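Local coordinates for DUF5624 domain-containing protein (Legionella pneumophila subsp. pneumophila, PDB 4JX2) that is of unknown function but is probably secreted, and combines alpha helices with a small mixed beta sheet in an unusual arrangement, at residues N289-A292 with T293-Y297; R333-N337 with E338-N342. All blocks are in the same frame, centred on the assembly; numbering follows the deposited sequence.

Interaction 1 of 2, residues N289-A292 with T293-Y297; sequences NKLA and TDRIY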
# COMPACT_ATOMS: atom_id res chain seq x y z
N ASN A 289 -19.14 8.02 -13.41
CA ASN A 289 -19.55 7.34 -12.18
C ASN A 289 -20.37 6.06 -12.43
O ASN A 289 -21.10 5.61 -11.55
CB ASN A 289 -20.28 8.32 -11.27
CG ASN A 289 -19.31 9.34 -10.71
OD1 ASN A 289 -18.56 9.05 -9.77
ND2 ASN A 289 -19.23 10.49 -11.37
N LYS A 290 -20.19 5.44 -13.62
CA LYS A 290 -20.87 4.19 -13.98
C LYS A 290 -20.03 2.97 -13.55
O LYS A 290 -20.53 1.85 -13.57
CB LYS A 290 -21.19 4.15 -15.49
CG LYS A 290 -22.15 5.24 -15.98
CD LYS A 290 -22.17 5.33 -17.51
CE LYS A 290 -23.21 6.30 -18.02
NZ LYS A 290 -23.84 5.86 -19.30
N LEU A 291 -18.77 3.19 -13.14
CA LEU A 291 -17.87 2.14 -12.65
C LEU A 291 -17.82 2.14 -11.13
O LEU A 291 -17.46 3.15 -10.53
CB LEU A 291 -16.45 2.28 -13.23
CG LEU A 291 -15.35 1.41 -12.59
CD1 LEU A 291 -15.45 -0.06 -13.03
CD2 LEU A 291 -14.00 1.96 -12.90
N ALA A 292 -18.19 1.00 -10.53
CA ALA A 292 -18.18 0.77 -9.08
C ALA A 292 -16.76 0.84 -8.57
O ALA A 292 -15.85 0.28 -9.18
CB ALA A 292 -18.80 -0.59 -8.77
N THR A 293 -16.57 1.56 -7.47
CA THR A 293 -15.25 1.79 -6.88
C THR A 293 -14.62 0.47 -6.38
O THR A 293 -13.39 0.38 -6.38
CB THR A 293 -15.33 2.86 -5.80
OG1 THR A 293 -16.30 2.45 -4.83
CG2 THR A 293 -15.74 4.21 -6.37
N ASP A 294 -15.42 -0.54 -6.02
CA ASP A 294 -14.89 -1.84 -5.55
C ASP A 294 -14.27 -2.66 -6.70
O ASP A 294 -13.70 -3.71 -6.45
CB ASP A 294 -15.99 -2.66 -4.85
CG ASP A 294 -17.14 -3.01 -5.78
OD1 ASP A 294 -17.04 -4.02 -6.51
OD2 ASP A 294 -18.12 -2.22 -5.82
N ARG A 295 -14.42 -2.20 -7.96
CA ARG A 295 -13.87 -2.84 -9.16
C ARG A 295 -12.48 -2.27 -9.49
O ARG A 295 -11.85 -2.70 -10.47
CB ARG A 295 -14.85 -2.69 -10.33
CG ARG A 295 -16.16 -3.44 -10.08
CD ARG A 295 -17.05 -3.49 -11.30
NE ARG A 295 -16.43 -4.26 -12.38
CZ ARG A 295 -16.57 -5.57 -12.54
NH1 ARG A 295 -17.30 -6.28 -11.70
NH2 ARG A 295 -15.98 -6.18 -13.56
N ILE A 296 -11.99 -1.31 -8.65
CA ILE A 296 -10.71 -0.62 -8.73
C ILE A 296 -9.79 -1.15 -7.64
O ILE A 296 -10.06 -0.91 -6.46
CB ILE A 296 -10.89 0.92 -8.63
CG1 ILE A 296 -11.85 1.46 -9.72
CG2 ILE A 296 -9.53 1.63 -8.68
CD1 ILE A 296 -12.53 2.73 -9.37
N TYR A 297 -8.72 -1.86 -8.01
CA TYR A 297 -7.79 -2.43 -7.02
C TYR A 297 -6.41 -1.86 -7.19
O TYR A 297 -5.90 -1.81 -8.31
CB TYR A 297 -7.76 -3.98 -7.12
CG TYR A 297 -9.08 -4.64 -6.76
CD1 TYR A 297 -9.50 -4.73 -5.43
CD2 TYR A 297 -9.92 -5.14 -7.75
CE1 TYR A 297 -10.73 -5.30 -5.10
CE2 TYR A 297 -11.16 -5.71 -7.42
CZ TYR A 297 -11.54 -5.81 -6.10
OH TYR A 297 -12.76 -6.35 -5.78
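L291 and R295 meet where a loop winds into one turn of 3-10 helix, residues 293-295, just before strand 296-298 at the border of the mixed sheet. The two methyls of L291 reach different residues of this stretch. CD1 lies 3.8 Å from CB of R295 and sits at the edge of the guanidinium, near its plane; CD2 goes to I296, 3.9 Å from its CG1. Both pairs cross obliquely, and one branched leucine thus touches both the arginine's aliphatic stem and the isoleucine. Because CG of L291 stands anti to the backbone N (chi1 168°), the methyls are carried forward to residues four and five places on. I296, branched at CB, suits the strand it begins, and its side chain, with that of L291, also packs on V258 of strand 257-262.

The R295 chain is extended as far as CD, then bends at chi3 (65°), which swings the guanidinium across to the residues just ahead of strand 257-262, where NE donates to A256 O and NH2 makes a weak bond to H255 O. A292 brings just a methyl, a small group that fits beside the D294 carboxylate, its CB 3.4 Å from OD2. The turn itself is closed by two successive backbone bonds of the i to i+3 kind that define a 3-10 turn, I296 N to T293 O at 3.2 Å and R295 N to A292 O at 3.1 Å.

Interaction 2 of 2, residues R333-N337 with E338-N342; sequences RIIAN and EVFTN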
# COMPACT_ATOMS: atom_id res chain seq x y z
N ARG A 333 -14.13 -10.71 -1.99
CA ARG A 333 -15.26 -9.88 -1.53
C ARG A 333 -16.52 -10.69 -1.56
O ARG A 333 -17.33 -10.61 -0.64
CB ARG A 333 -15.49 -8.62 -2.38
CG ARG A 333 -14.42 -7.56 -2.36
CD ARG A 333 -14.99 -6.32 -3.04
NE ARG A 333 -13.98 -5.31 -3.39
CZ ARG A 333 -13.55 -4.37 -2.55
NH1 ARG A 333 -13.99 -4.33 -1.30
NH2 ARG A 333 -12.66 -3.47 -2.96
N ILE A 334 -16.71 -11.45 -2.65
CA ILE A 334 -17.88 -12.28 -2.88
C ILE A 334 -17.93 -13.41 -1.85
O ILE A 334 -18.99 -13.63 -1.25
CB ILE A 334 -17.92 -12.79 -4.34
CG1 ILE A 334 -18.01 -11.60 -5.31
CG2 ILE A 334 -19.09 -13.78 -4.57
CD1 ILE A 334 -17.71 -11.92 -6.81
N ILE A 335 -16.78 -14.10 -1.61
CA ILE A 335 -16.71 -15.19 -0.64
C ILE A 335 -17.07 -14.66 0.75
O ILE A 335 -17.93 -15.23 1.39
CB ILE A 335 -15.37 -15.97 -0.65
CG1 ILE A 335 -15.20 -16.77 -1.98
CG2 ILE A 335 -15.27 -16.94 0.56
CD1 ILE A 335 -13.69 -17.02 -2.40
N ALA A 336 -16.45 -13.56 1.18
CA ALA A 336 -16.74 -12.98 2.50
C ALA A 336 -18.22 -12.64 2.68
O ALA A 336 -18.82 -13.02 3.70
CB ALA A 336 -15.89 -11.74 2.71
N ASN A 337 -18.83 -11.97 1.70
CA ASN A 337 -20.21 -11.55 1.82
C ASN A 337 -21.19 -12.66 1.62
O ASN A 337 -22.19 -12.68 2.32
CB ASN A 337 -20.52 -10.38 0.90
CG ASN A 337 -19.98 -9.07 1.47
OD1 ASN A 337 -18.81 -8.70 1.26
ND2 ASN A 337 -20.79 -8.41 2.33
N GLU A 338 -20.93 -13.59 0.70
CA GLU A 338 -21.88 -14.66 0.46
C GLU A 338 -21.72 -15.84 1.41
O GLU A 338 -22.71 -16.50 1.69
CB GLU A 338 -21.83 -15.12 -1.00
CG GLU A 338 -22.32 -14.05 -1.98
CD GLU A 338 -22.47 -14.44 -3.44
OE1 GLU A 338 -22.53 -15.66 -3.74
OE2 GLU A 338 -22.57 -13.52 -4.28
N VAL A 339 -20.51 -16.10 1.94
CA VAL A 339 -20.28 -17.24 2.83
C VAL A 339 -20.31 -16.84 4.33
O VAL A 339 -20.89 -17.58 5.14
CB VAL A 339 -18.97 -18.01 2.47
CG1 VAL A 339 -18.79 -19.26 3.33
CG2 VAL A 339 -18.92 -18.38 0.99
N PHE A 340 -19.74 -15.68 4.71
CA PHE A 340 -19.71 -15.28 6.13
C PHE A 340 -20.91 -14.37 6.48
O PHE A 340 -20.74 -13.36 7.17
CB PHE A 340 -18.37 -14.60 6.49
CG PHE A 340 -17.14 -15.48 6.36
CD1 PHE A 340 -16.65 -15.85 5.11
CD2 PHE A 340 -16.45 -15.91 7.49
CE1 PHE A 340 -15.53 -16.69 4.99
CE2 PHE A 340 -15.32 -16.74 7.36
CZ PHE A 340 -14.87 -17.12 6.12
N THR A 341 -22.12 -14.78 6.07
CA THR A 341 -23.37 -14.03 6.31
C THR A 341 -23.80 -14.01 7.76
O THR A 341 -24.76 -13.31 8.09
CB THR A 341 -24.52 -14.59 5.47
OG1 THR A 341 -24.77 -15.97 5.80
CG2 THR A 341 -24.31 -14.40 4.00
N ASN A 342 -23.17 -14.82 8.63
CA ASN A 342 -23.54 -14.86 10.05
C ASN A 342 -22.64 -13.94 10.90
O ASN A 342 -22.83 -13.80 12.10
CB ASN A 342 -23.48 -16.29 10.56
CG ASN A 342 -24.53 -17.22 9.98
OD1 ASN A 342 -24.29 -18.42 9.84
ND2 ASN A 342 -25.71 -16.69 9.61
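I335 and V339 lie one turn apart at the C-terminal end of helix 315-339, side by side and pointing the same way, with their CG2 methyls 3.9 Å apart. With chi1 of I335 at -68°, its CG2 lies anti to the backbone N and faces the next turn of the helix, also coming 4.4 Å from CE1 of F340. The phenyl ring turns its edge to this strip, and the carbonyl oxygen of I335 lies in the ring plane. Two beta-branched residues and a flat ring thus make one apolar face. On an adjoining face the E338 chain runs alongside I334, its carboxylate OE2 3.5 Å from CG2 of the isoleucine.

Backbone bonds of the i to i+4 kind set this spacing: E338 N to I334 O and V339 N to I335 O, both 2.8 Å, then F340 N to A336 O at 3.0 Å. The last is the most bent, 140° at the hydrogen, as F340 leaves the helix and becomes the centre of an inverse gamma turn, with a weak bond from T341 N to V339 O. Farther out, I335 packs on Y125 of the second subunit and A336 on its A378. E338 lies close to E64 of its own chain, while K128 of the second subunit offers a long, weak ion pair, which would probably offset a little of the repulsion between the two carboxylates.

Interaction 1 closes before interaction 2 opens, and their centres are 19 Å apart on the same side of the chain's centre. The first leads into strand 296-298, an outermost strand of the five-stranded mixed sheet within this chain; the second ends helix 315-339, the next regular element after it. That helix passes beside the sheet edge, where W326 and H330 meet R295 and Y297. A direct link comes from a probable hydrogen bond between OH of Y297 and NE of R333, 2.9 Å apart. Sheet edge and helix are thus tied together, while the helix end at 333-342 extends outward to a surface shared with the second subunit, whose P380 also packs on Y297.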